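Local coordinates for toll-like receptor 6, Variable lymphocyte receptor B (Mus musculus, PDB 3A79), which probably senses diacylated lipopeptides of microbes together with TLR2, here as a mouse TLR6 ectodomain fused to a hagfish variable lymphocyte receptor B fragment, at residues 284-289 with 310-315; 290-295 with 321-326; 334-339 with 353-358; 297-302 with 325-330. All coordinates share one frame; numbering follows the deposited sequence.

Interaction 1: residues 284-289 with 310-315; sequences YNLTIT and EHVKNQ. With NAG (2-acetamido-2-deoxy-beta-D-glucopyranose), chain F; NAG (2-acetamido-2-deoxy-beta-D-glucopyranose), chain G; NAG (2-acetamido-2-deoxy-beta-D-glucopyranose), chain C.
The ring of Tyr284 overlaps the carboxylate of Glu310, its CE1 coming 3.8 Å from OE1 with ring and carboxylate planes 55° apart, an oblique meeting with no stacking. Glu310 keeps its CG anti to its own nitrogen (chi1 -160°) and its chain extended, which carries both oxygens past the tyrosine to a glycan. There OE1 accepts a hydrogen bond from O6 of the NAG of chain C at 2.8 Å, and OE2 one from N2 of the NAG of chain G at 3.0 Å. With two acceptors on one flat group, a glutamate suits this place; an alanine here would probably leave the O6 and N2 donors of the two sugars without these acceptors and the tyrosine ring less closely flanked. Asn285 carries the NAG of chain F on ND2, while its OD1 lies 3.6 Å from CD2 of His311 and also meets CE of Lys313. The CB of Asn285 comes at the edge of that imidazole, whose ND1 bonds to Asp340. Asn285 N gives a nearly straight bond to Glu310 O (169°), Lys313 N one to Leu286 O and Ile288 N one to Lys313 O. On the buried face, Leu286 and Ile288 both pack against CG1 of Val312, the branched valine filling the place between them. These are parallel neighbours in the leucine-rich repeat solenoid of the TLR6 part: strand 278-288, which turns a corner at Asn285, lies between strands 252-261 and 306-314, and the latter passes on to strand 335-339.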
# COMPACT_ATOMS: atom_id res chain seq x y z
N TYR B 284 15.34 14.41 -14.15
CA TYR B 284 14.86 14.79 -12.83
C TYR B 284 13.61 15.66 -12.94
O TYR B 284 13.62 16.67 -13.63
CB TYR B 284 15.93 15.58 -12.09
CG TYR B 284 17.03 14.75 -11.47
CD1 TYR B 284 16.84 14.13 -10.24
CD2 TYR B 284 18.27 14.61 -12.09
CE1 TYR B 284 17.85 13.36 -9.66
CE2 TYR B 284 19.29 13.85 -11.51
CZ TYR B 284 19.06 13.23 -10.29
OH TYR B 284 20.05 12.47 -9.70
N ASN B 285 12.54 15.29 -12.25
CA ASN B 285 11.32 16.10 -12.26
C ASN B 285 10.77 16.23 -13.69
O ASN B 285 10.63 17.33 -14.24
CB ASN B 285 11.58 17.45 -11.56
CG ASN B 285 10.41 18.41 -11.60
OD1 ASN B 285 9.24 18.01 -11.68
ND2 ASN B 285 10.73 19.71 -11.52
N LEU B 286 10.45 15.08 -14.27
CA LEU B 286 9.76 14.98 -15.55
C LEU B 286 8.23 15.13 -15.41
O LEU B 286 7.65 14.60 -14.46
CB LEU B 286 10.09 13.63 -16.20
CG LEU B 286 9.31 13.18 -17.43
CD1 LEU B 286 9.68 14.04 -18.61
CD2 LEU B 286 9.61 11.73 -17.72
N THR B 287 7.60 15.82 -16.36
CA THR B 287 6.14 15.97 -16.39
C THR B 287 5.54 15.60 -17.76
O THR B 287 5.58 16.40 -18.69
CB THR B 287 5.71 17.43 -16.06
OG1 THR B 287 6.35 17.87 -14.86
CG2 THR B 287 4.22 17.53 -15.89
N ILE B 288 5.00 14.38 -17.88
CA ILE B 288 4.35 13.91 -19.12
C ILE B 288 3.08 14.73 -19.41
O ILE B 288 2.26 14.95 -18.52
CB ILE B 288 3.95 12.43 -19.01
CG1 ILE B 288 5.07 11.59 -18.37
CG2 ILE B 288 3.56 11.89 -20.35
CD1 ILE B 288 6.38 11.61 -19.11
N THR B 289 2.87 15.15 -20.66
CA THR B 289 2.02 16.32 -20.85
C THR B 289 0.63 16.30 -21.48
O THR B 289 -0.33 16.60 -20.78
CB THR B 289 2.82 17.55 -21.28
OG1 THR B 289 3.08 18.33 -20.11
CG2 THR B 289 2.04 18.41 -22.27
N GLU B 310 13.78 10.13 -12.13
CA GLU B 310 13.37 10.33 -10.75
C GLU B 310 12.42 11.49 -10.59
O GLU B 310 12.72 12.61 -11.00
CB GLU B 310 14.58 10.54 -9.82
CG GLU B 310 14.25 10.28 -8.35
CD GLU B 310 15.40 10.60 -7.39
OE1 GLU B 310 16.58 10.31 -7.72
OE2 GLU B 310 15.10 11.14 -6.30
N HIS B 311 11.28 11.22 -9.96
CA HIS B 311 10.26 12.24 -9.72
C HIS B 311 9.50 12.54 -10.99
O HIS B 311 9.88 13.41 -11.76
CB HIS B 311 10.86 13.53 -9.16
CG HIS B 311 9.83 14.48 -8.64
ND1 HIS B 311 8.82 14.08 -7.78
CD2 HIS B 311 9.63 15.79 -8.86
CE1 HIS B 311 8.06 15.11 -7.50
NE2 HIS B 311 8.53 16.17 -8.13
N VAL B 312 8.40 11.82 -11.20
CA VAL B 312 7.66 11.96 -12.43
C VAL B 312 6.23 12.33 -12.11
O VAL B 312 5.51 11.57 -11.47
CB VAL B 312 7.66 10.65 -13.22
CG1 VAL B 312 6.85 10.82 -14.49
CG2 VAL B 312 9.09 10.24 -13.53
N LYS B 313 5.83 13.52 -12.54
CA LYS B 313 4.45 13.96 -12.41
C LYS B 313 3.79 13.59 -13.78
O LYS B 313 4.40 13.77 -14.83
CB LYS B 313 4.34 15.48 -11.97
CG LYS B 313 5.53 16.09 -11.02
CD LYS B 313 5.25 17.48 -10.24
CE LYS B 313 6.45 18.02 -9.31
NZ LYS B 313 6.34 19.20 -8.25
N ASN B 314 2.60 12.99 -13.78
CA ASN B 314 1.90 12.68 -15.06
C ASN B 314 0.48 13.26 -15.16
O ASN B 314 -0.38 12.97 -14.33
CB ASN B 314 1.90 11.18 -15.35
CG ASN B 314 1.09 10.81 -16.60
OD1 ASN B 314 0.60 11.68 -17.33
ND2 ASN B 314 0.95 9.52 -16.86
N GLN B 315 0.23 14.07 -16.18
CA GLN B 315 -1.03 14.80 -16.32
C GLN B 315 -2.06 14.13 -17.23
O GLN B 315 -3.18 14.60 -17.33
CB GLN B 315 -0.77 16.21 -16.82
CG GLN B 315 0.22 16.98 -15.99
CD GLN B 315 0.40 18.39 -16.49
OE1 GLN B 315 -0.07 18.75 -17.58
NE2 GLN B 315 1.10 19.20 -15.69
C1 NAG F . 9.60 20.61 -11.49
C2 NAG F . 10.02 21.59 -10.38
C3 NAG F . 9.24 22.90 -10.35
C4 NAG F . 8.82 23.41 -11.73
C5 NAG F . 8.47 22.32 -12.74
C6 NAG F . 8.40 22.94 -14.14
C7 NAG F . 10.95 20.72 -8.27
C8 NAG F . 10.89 19.45 -7.48
N2 NAG F . 9.89 20.97 -9.07
O3 NAG F . 10.08 23.86 -9.75
O4 NAG F . 7.71 24.29 -11.57
O5 NAG F . 9.42 21.27 -12.74
O6 NAG F . 8.05 21.97 -15.10
O7 NAG F . 11.94 21.46 -8.16
C1 NAG G . 17.86 8.42 -4.37
C2 NAG G . 16.86 9.28 -3.58
C3 NAG G . 17.26 10.74 -3.55
C4 NAG G . 18.69 10.87 -3.03
C5 NAG G . 19.60 10.09 -3.97
C6 NAG G . 21.04 10.09 -3.49
C7 NAG G . 14.57 8.51 -3.35
C8 NAG G . 13.15 8.62 -3.86
N2 NAG G . 15.50 9.16 -4.05
O3 NAG G . 16.32 11.50 -2.81
O4 NAG G . 19.05 12.24 -2.97
O5 NAG G . 19.21 8.73 -4.07
O6 NAG G . 21.14 9.30 -2.32
O7 NAG G . 14.85 7.84 -2.34
C1 NAG C . 17.40 3.55 -6.46
C2 NAG C . 18.76 3.87 -5.84
C3 NAG C . 18.74 5.02 -4.83
C4 NAG C . 17.85 6.19 -5.25
C5 NAG C . 16.54 5.69 -5.86
C6 NAG C . 15.77 6.85 -6.48
C7 NAG C . 20.39 2.06 -5.59
C8 NAG C . 20.88 0.93 -4.72
N2 NAG C . 19.29 2.69 -5.17
O3 NAG C . 20.06 5.47 -4.57
O4 NAG C . 17.63 7.02 -4.11
O5 NAG C . 16.77 4.74 -6.87
O6 NAG C . 16.66 7.59 -7.29
O7 NAG C . 21.00 2.36 -6.63

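Interaction 2: residues 290-295 with 321-326; sequences ERIDRE and KEALYS
Ile292 lays its CG2 methyl 4.0 Å from CB of Leu324, because that branch stands anti to the backbone N while CG1 (chi1 -57°) lies beside it. Leu324 turns its own CG anti to its nitrogen, and the two side chains cross at a slant, Trp263 and Phe319 packing against both. Ala323 is the small knob of the contact: its methyl sits 3.5 Å from Asp293 O and is also touched by CG of Arg294, so close a passage of loop over helix suiting a residue with little bulk. In the leucine-rich repeat solenoid of the TLR6 part, this is the loop that follows strand 278-288 resting on helix 321-329. Arg294 runs straight at chi2 and then bends at chi3 (-85°), which brings NH1 alongside Glu322. Their charges attract, probably weakly, since NH1 and OE2 are 4.2 Å apart, with the carboxylate at the guanidinium edge and the planes 77° apart. Within the loop, Asp293 points away from the helix, and its OD1 forms a salt bridge with NE of Arg291. On the helix, Ser326 OG donates to Glu322 O from above the carbonyl plane. Lys321 and Glu322 also pack against the other protein chain, and Arg294 and Lys321 against the bound peptide.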
# COMPACT_ATOMS: atom_id res chain seq x y z
N GLU B 290 0.47 16.00 -22.76
CA GLU B 290 -0.87 16.28 -23.32
C GLU B 290 -1.65 15.01 -23.59
O GLU B 290 -2.87 14.99 -23.48
CB GLU B 290 -0.81 17.10 -24.61
CG GLU B 290 -0.30 18.53 -24.51
CD GLU B 290 0.11 19.10 -25.87
OE1 GLU B 290 -0.07 18.41 -26.90
OE2 GLU B 290 0.61 20.25 -25.92
N ARG B 291 -0.93 13.96 -23.97
CA ARG B 291 -1.53 12.70 -24.34
C ARG B 291 -0.43 11.66 -24.33
O ARG B 291 0.75 11.99 -24.41
CB ARG B 291 -2.19 12.79 -25.73
CG ARG B 291 -1.47 13.71 -26.71
CD ARG B 291 -2.33 14.15 -27.89
NE ARG B 291 -2.83 12.98 -28.61
CZ ARG B 291 -4.03 12.43 -28.41
NH1 ARG B 291 -4.86 12.94 -27.50
NH2 ARG B 291 -4.40 11.37 -29.12
N ILE B 292 -0.82 10.40 -24.21
CA ILE B 292 0.12 9.30 -24.33
C ILE B 292 -0.40 8.30 -25.36
O ILE B 292 -1.35 7.56 -25.10
CB ILE B 292 0.34 8.61 -22.98
CG1 ILE B 292 0.82 9.61 -21.93
CG2 ILE B 292 1.33 7.48 -23.12
CD1 ILE B 292 1.07 9.00 -20.53
N ASP B 293 0.20 8.31 -26.55
CA ASP B 293 -0.21 7.41 -27.62
C ASP B 293 0.92 6.46 -27.97
O ASP B 293 2.02 6.56 -27.40
CB ASP B 293 -0.64 8.20 -28.86
CG ASP B 293 -1.76 9.19 -28.55
OD1 ASP B 293 -1.52 10.41 -28.68
OD2 ASP B 293 -2.87 8.75 -28.17
N ARG B 294 0.65 5.52 -28.87
CA ARG B 294 1.68 4.58 -29.29
C ARG B 294 2.65 5.31 -30.21
O ARG B 294 2.27 5.78 -31.28
CB ARG B 294 1.08 3.36 -30.00
CG ARG B 294 1.05 2.11 -29.14
CD ARG B 294 0.32 0.95 -29.84
NE ARG B 294 -1.14 0.99 -29.65
CZ ARG B 294 -1.77 0.44 -28.62
NH1 ARG B 294 -1.08 -0.19 -27.67
NH2 ARG B 294 -3.10 0.52 -28.53
N GLU B 295 3.91 5.41 -29.78
CA GLU B 295 4.92 6.12 -30.55
C GLU B 295 5.91 5.17 -31.21
O GLU B 295 6.27 4.13 -30.65
CB GLU B 295 5.65 7.14 -29.67
CG GLU B 295 4.73 8.19 -29.05
CD GLU B 295 4.18 9.18 -30.06
OE1 GLU B 295 4.95 9.59 -30.95
OE2 GLU B 295 2.99 9.55 -29.96
N LYS B 321 -1.60 1.82 -21.26
CA LYS B 321 -0.37 1.73 -20.47
C LYS B 321 0.77 1.02 -21.21
O LYS B 321 1.95 1.26 -20.92
CB LYS B 321 -0.64 1.11 -19.09
CG LYS B 321 -1.42 2.01 -18.13
CD LYS B 321 -2.88 2.15 -18.58
CE LYS B 321 -3.59 3.25 -17.81
NZ LYS B 321 -2.59 4.22 -17.32
N GLU B 322 0.43 0.16 -22.17
CA GLU B 322 1.45 -0.43 -23.04
C GLU B 322 2.27 0.68 -23.70
O GLU B 322 3.50 0.68 -23.65
CB GLU B 322 0.82 -1.32 -24.11
CG GLU B 322 0.51 -2.73 -23.65
CD GLU B 322 -0.82 -3.26 -24.20
OE1 GLU B 322 -0.88 -4.46 -24.56
OE2 GLU B 322 -1.80 -2.48 -24.27
N ALA B 323 1.55 1.64 -24.29
CA ALA B 323 2.15 2.74 -25.06
C ALA B 323 3.23 3.47 -24.30
O ALA B 323 4.15 4.04 -24.89
CB ALA B 323 1.07 3.71 -25.52
N LEU B 324 3.10 3.47 -22.98
CA LEU B 324 4.03 4.16 -22.10
C LEU B 324 5.09 3.18 -21.59
O LEU B 324 6.28 3.45 -21.74
CB LEU B 324 3.29 4.83 -20.94
CG LEU B 324 4.08 5.29 -19.71
CD1 LEU B 324 4.89 6.54 -19.99
CD2 LEU B 324 3.15 5.53 -18.55
N TYR B 325 4.69 2.05 -21.02
CA TYR B 325 5.65 1.15 -20.38
C TYR B 325 6.58 0.40 -21.34
O TYR B 325 7.71 0.06 -21.00
CB TYR B 325 4.98 0.15 -19.42
CG TYR B 325 4.25 0.79 -18.25
CD1 TYR B 325 3.01 0.31 -17.84
CD2 TYR B 325 4.79 1.87 -17.57
CE1 TYR B 325 2.34 0.89 -16.78
CE2 TYR B 325 4.12 2.45 -16.51
CZ TYR B 325 2.89 1.96 -16.12
OH TYR B 325 2.20 2.53 -15.07
N SER B 326 6.11 0.14 -22.56
CA SER B 326 6.94 -0.63 -23.48
C SER B 326 8.16 0.18 -23.94
O SER B 326 9.25 -0.37 -24.12
CB SER B 326 6.11 -1.12 -24.66
OG SER B 326 5.56 -0.02 -25.34

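Interaction 3: residues 334-339 with 353-358; sequences KMLSIS and SSFTFL. With NAG (2-acetamido-2-deoxy-beta-D-glucopyranose), chain C.
Met335 folds its terminal methyl over the ring of Phe357, CE riding 3.6 Å above the ring plane and toward its rim in a CH-pi contact. The sulfur stands farther off and oblique, as a Met-aromatic neighbour. The bend at chi3 (62°) brings CE back over the ring, while CG rests 3.6 Å from CB of Phe357; an unbranched, pliable methionine can follow the aromatic surface in this way. Phe357 swings its ring anti to its nitrogen (chi1 178°) and so lays it across strand 335-339. Its in-plane edge then meets Ser337 OG at CE2, where a small serine leaves room for it, and its CZ approaches O7 of the NAG of chain C.

On the buried side the relief is reversed. CB of Leu336 is the bump, and it meets both Phe355 CE2 and Leu358 CD2, each 3.7 Å away. Leu358 CD2 also lies over one face of the Phe355 ring, so leucine methyl and phenylalanine ring together make the hollow that Leu336 fills. Beyond them, CB and CG of Lys334 run alongside Thr356, the amine leading away.

The backbones fix this fit: Lys334 O is gripped by two donors, Thr356 N on a lone pair at 2.8 Å and Phe357 N at 3.0 Å, and Leu336 N bonds to Phe357 O. Short parallel strands with leucines turned inward and mixed side chains on the other face are the signature of the leucine-rich repeat fold, here in the TLR6 part.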
# COMPACT_ATOMS: atom_id res chain seq x y z
N LYS B 334 21.99 -1.60 -19.92
CA LYS B 334 22.26 -2.45 -18.75
C LYS B 334 21.53 -2.00 -17.49
O LYS B 334 21.13 -2.82 -16.67
CB LYS B 334 23.76 -2.58 -18.48
CG LYS B 334 24.41 -3.69 -19.32
CD LYS B 334 25.92 -3.78 -19.13
CE LYS B 334 26.56 -4.47 -20.34
NZ LYS B 334 28.04 -4.22 -20.48
N MET B 335 21.36 -0.69 -17.31
CA MET B 335 20.72 -0.19 -16.10
C MET B 335 19.56 0.76 -16.36
O MET B 335 19.72 1.77 -17.05
CB MET B 335 21.75 0.49 -15.21
CG MET B 335 23.00 -0.31 -15.01
SD MET B 335 24.27 0.76 -14.33
CE MET B 335 23.47 1.23 -12.79
N LEU B 336 18.41 0.43 -15.78
CA LEU B 336 17.23 1.30 -15.81
C LEU B 336 16.74 1.55 -14.40
O LEU B 336 16.42 0.60 -13.69
CB LEU B 336 16.10 0.66 -16.61
CG LEU B 336 14.83 1.51 -16.68
CD1 LEU B 336 15.13 2.86 -17.31
CD2 LEU B 336 13.73 0.80 -17.44
N SER B 337 16.71 2.82 -14.00
CA SER B 337 16.05 3.23 -12.76
C SER B 337 14.88 4.15 -13.09
O SER B 337 15.04 5.13 -13.82
CB SER B 337 17.03 3.96 -11.83
OG SER B 337 18.12 3.16 -11.41
N ILE B 338 13.69 3.84 -12.58
CA ILE B 338 12.57 4.77 -12.64
C ILE B 338 11.91 4.90 -11.28
O ILE B 338 11.24 3.97 -10.85
CB ILE B 338 11.49 4.30 -13.59
CG1 ILE B 338 11.98 4.37 -15.04
CG2 ILE B 338 10.23 5.15 -13.38
CD1 ILE B 338 11.00 3.79 -16.04
N SER B 339 12.08 6.05 -10.63
CA SER B 339 11.69 6.21 -9.22
C SER B 339 10.81 7.43 -8.91
O SER B 339 10.87 8.45 -9.60
CB SER B 339 12.95 6.27 -8.34
OG SER B 339 13.75 5.12 -8.50
N SER B 353 16.14 -9.30 -22.60
CA SER B 353 16.79 -8.00 -22.49
C SER B 353 18.19 -8.15 -21.92
O SER B 353 18.67 -9.26 -21.73
CB SER B 353 15.97 -7.03 -21.63
OG SER B 353 16.15 -7.32 -20.26
N SER B 354 18.83 -7.02 -21.67
CA SER B 354 20.20 -7.02 -21.21
C SER B 354 20.28 -6.25 -19.91
O SER B 354 21.36 -6.05 -19.36
CB SER B 354 21.15 -6.44 -22.26
OG SER B 354 20.72 -5.15 -22.67
N PHE B 355 19.12 -5.81 -19.44
CA PHE B 355 19.02 -5.22 -18.12
C PHE B 355 19.75 -6.12 -17.15
O PHE B 355 19.48 -7.32 -17.09
CB PHE B 355 17.57 -5.12 -17.67
CG PHE B 355 16.77 -4.08 -18.40
CD1 PHE B 355 15.49 -4.36 -18.83
CD2 PHE B 355 17.31 -2.83 -18.65
CE1 PHE B 355 14.75 -3.41 -19.50
CE2 PHE B 355 16.58 -1.87 -19.32
CZ PHE B 355 15.30 -2.16 -19.74
N THR B 356 20.69 -5.56 -16.41
CA THR B 356 21.32 -6.28 -15.33
C THR B 356 21.11 -5.53 -14.02
O THR B 356 21.48 -6.01 -12.95
CB THR B 356 22.82 -6.51 -15.58
OG1 THR B 356 23.52 -5.26 -15.56
CG2 THR B 356 23.02 -7.18 -16.93
N PHE B 357 20.48 -4.36 -14.13
CA PHE B 357 20.18 -3.53 -12.99
C PHE B 357 18.83 -2.84 -13.14
O PHE B 357 18.58 -2.15 -14.11
CB PHE B 357 21.27 -2.50 -12.79
CG PHE B 357 21.01 -1.56 -11.66
CD1 PHE B 357 21.43 -1.87 -10.38
CD2 PHE B 357 20.36 -0.35 -11.88
CE1 PHE B 357 21.20 -0.99 -9.33
CE2 PHE B 357 20.12 0.53 -10.84
CZ PHE B 357 20.54 0.21 -9.56
N LEU B 358 17.97 -3.04 -12.15
CA LEU B 358 16.64 -2.44 -12.16
C LEU B 358 16.33 -1.85 -10.79
O LEU B 358 16.49 -2.51 -9.77
CB LEU B 358 15.60 -3.48 -12.58
CG LEU B 358 15.65 -3.83 -14.06
CD1 LEU B 358 14.63 -4.89 -14.39
CD2 LEU B 358 15.43 -2.59 -14.94
C1 NAG C . 17.40 3.55 -6.46
C2 NAG C . 18.76 3.87 -5.84
C3 NAG C . 18.74 5.02 -4.83
C4 NAG C . 17.85 6.19 -5.25
C5 NAG C . 16.54 5.69 -5.86
C6 NAG C . 15.77 6.85 -6.48
C7 NAG C . 20.39 2.06 -5.59
C8 NAG C . 20.88 0.93 -4.72
N2 NAG C . 19.29 2.69 -5.17
O3 NAG C . 20.06 5.47 -4.57
O4 NAG C . 17.63 7.02 -4.11
O5 NAG C . 16.77 4.74 -6.87
O6 NAG C . 16.66 7.59 -7.29
O7 NAG C . 21.00 2.36 -6.63

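Interaction 4: residues 297-302 with 325-330; sequences FTYSET and YSVFAE
Phe297 holds its CG between backbone N and carbonyl carbon (chi1 63°), which turns the ring onto Val327, while Tyr299 sets its CG anti to the carbonyl carbon (chi1 -64°) and reaches the same residue with its hydroxyl. Val327 splits its two methyls between them. CG2 lies over the face of the Phe297 ring, 4.0 Å from its centroid, in a CH-pi contact; CG1 stands 3.6 Å from Tyr299 OH. A beta-branched residue suits this place because it can meet two aromatic side chains at once. Tyr299 OH donates to Val327 O in the carbonyl plane, on a lone pair. Replacing the tyrosine by a phenylalanine would probably leave that carbonyl without this donor and the ring less firmly fixed. At the helix end Glu330 adds its OE1, 3.9 Å from CZ of Phe297, and its backbone carbonyl lies obliquely by the tyrosine ring. In the TLR6 part, these two aromatics hold the loop between strands 278-288 and 306-314 against helix 321-329. Helix 263-273 flanks them, with Val267 and Gln271 on Phe297 and Gln271 on Tyr299, while on the inner side of helix 321-329 Phe328 packs onto strands 306-314 and 335-339.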
# COMPACT_ATOMS: atom_id res chain seq x y z
N PHE B 297 9.37 3.70 -32.34
CA PHE B 297 10.71 3.67 -31.79
C PHE B 297 11.36 2.31 -32.03
O PHE B 297 10.69 1.28 -32.00
CB PHE B 297 10.70 4.00 -30.29
CG PHE B 297 9.95 3.00 -29.46
CD1 PHE B 297 10.62 2.00 -28.78
CD2 PHE B 297 8.56 3.07 -29.36
CE1 PHE B 297 9.92 1.08 -28.02
CE2 PHE B 297 7.86 2.16 -28.61
CZ PHE B 297 8.53 1.16 -27.93
N THR B 298 12.67 2.33 -32.28
CA THR B 298 13.48 1.13 -32.30
C THR B 298 14.77 1.42 -31.55
O THR B 298 15.38 2.48 -31.74
CB THR B 298 13.83 0.64 -33.75
OG1 THR B 298 13.81 1.74 -34.67
CG2 THR B 298 12.84 -0.44 -34.21
N TYR B 299 15.17 0.50 -30.70
CA TYR B 299 16.44 0.63 -29.99
C TYR B 299 17.54 -0.18 -30.63
O TYR B 299 17.54 -1.41 -30.57
CB TYR B 299 16.27 0.21 -28.55
CG TYR B 299 15.32 1.10 -27.82
CD1 TYR B 299 14.09 0.64 -27.39
CD2 TYR B 299 15.65 2.43 -27.59
CE1 TYR B 299 13.23 1.45 -26.74
CE2 TYR B 299 14.78 3.25 -26.93
CZ TYR B 299 13.57 2.76 -26.50
OH TYR B 299 12.71 3.59 -25.83
N SER B 300 18.49 0.51 -31.26
CA SER B 300 19.62 -0.13 -31.90
C SER B 300 20.82 0.00 -31.00
O SER B 300 20.76 0.67 -29.98
CB SER B 300 19.91 0.53 -33.24
OG SER B 300 18.72 0.87 -33.92
N GLU B 301 21.92 -0.63 -31.40
CA GLU B 301 23.20 -0.47 -30.72
C GLU B 301 23.32 0.94 -30.18
O GLU B 301 23.11 1.91 -30.91
CB GLU B 301 24.34 -0.76 -31.69
CG GLU B 301 24.28 0.05 -32.99
CD GLU B 301 23.64 -0.72 -34.16
OE1 GLU B 301 22.76 -1.57 -33.93
OE2 GLU B 301 24.04 -0.47 -35.32
N THR B 302 23.66 1.06 -28.90
CA THR B 302 23.76 2.37 -28.26
C THR B 302 24.93 2.43 -27.29
O THR B 302 25.39 1.41 -26.80
CB THR B 302 22.48 2.71 -27.48
OG1 THR B 302 22.67 3.91 -26.73
CG2 THR B 302 22.13 1.58 -26.52
N TYR B 325 4.69 2.05 -21.02
CA TYR B 325 5.65 1.15 -20.38
C TYR B 325 6.58 0.40 -21.34
O TYR B 325 7.71 0.06 -21.00
CB TYR B 325 4.98 0.15 -19.42
CG TYR B 325 4.25 0.79 -18.25
CD1 TYR B 325 3.01 0.31 -17.84
CD2 TYR B 325 4.79 1.87 -17.57
CE1 TYR B 325 2.34 0.89 -16.78
CE2 TYR B 325 4.12 2.45 -16.51
CZ TYR B 325 2.89 1.96 -16.12
OH TYR B 325 2.20 2.53 -15.07
N SER B 326 6.11 0.14 -22.56
CA SER B 326 6.94 -0.63 -23.48
C SER B 326 8.16 0.18 -23.94
O SER B 326 9.25 -0.37 -24.12
CB SER B 326 6.11 -1.12 -24.66
OG SER B 326 5.56 -0.02 -25.34
N VAL B 327 7.97 1.48 -24.11
CA VAL B 327 9.06 2.40 -24.44
C VAL B 327 10.29 2.23 -23.53
O VAL B 327 11.41 2.47 -23.96
CB VAL B 327 8.57 3.85 -24.40
CG1 VAL B 327 9.72 4.83 -24.36
CG2 VAL B 327 7.65 4.12 -25.58
N PHE B 328 10.06 1.82 -22.28
CA PHE B 328 11.16 1.51 -21.36
C PHE B 328 11.50 0.02 -21.36
O PHE B 328 12.66 -0.35 -21.31
CB PHE B 328 10.83 1.94 -19.93
CG PHE B 328 10.53 3.38 -19.78
CD1 PHE B 328 9.23 3.82 -19.65
CD2 PHE B 328 11.55 4.31 -19.78
CE1 PHE B 328 8.95 5.17 -19.51
CE2 PHE B 328 11.28 5.66 -19.65
CZ PHE B 328 9.97 6.09 -19.52
N ALA B 329 10.48 -0.83 -21.37
CA ALA B 329 10.71 -2.25 -21.21
C ALA B 329 11.61 -2.80 -22.31
O ALA B 329 12.52 -3.59 -22.05
CB ALA B 329 9.40 -2.99 -21.16
N GLU B 330 11.36 -2.34 -23.54
CA GLU B 330 12.13 -2.77 -24.71
C GLU B 330 13.47 -2.03 -24.89
O GLU B 330 14.00 -2.00 -25.99
CB GLU B 330 11.31 -2.60 -26.00
CG GLU B 330 9.84 -3.00 -25.92
CD GLU B 330 9.20 -3.10 -27.30
OE1 GLU B 330 8.03 -2.66 -27.48
OE2 GLU B 330 9.87 -3.62 -28.22

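How the interactions relate
All four contacts lie in the TLR6 part; the segments of interaction 1 alternate along the chain with those of interactions 2 and 4, and interaction 3 follows later. Interactions 1 and 3 are joined through strands 306-314 and 335-339, where His311 N and Ser339 O, 2.8 Å apart, probably form a hydrogen bond; both also touch the NAG of chain C. Interactions 2 and 4 share helix 321-329, their centres about 13 Å apart, and secure successive parts of one loop to it. Interaction 1 meets interaction 2 where Asn314 ND2 is 3.7 Å from Ile292 CD1, and interaction 4 meets interaction 3 where Phe328 CG is 3.8 Å from Ile338 CD1.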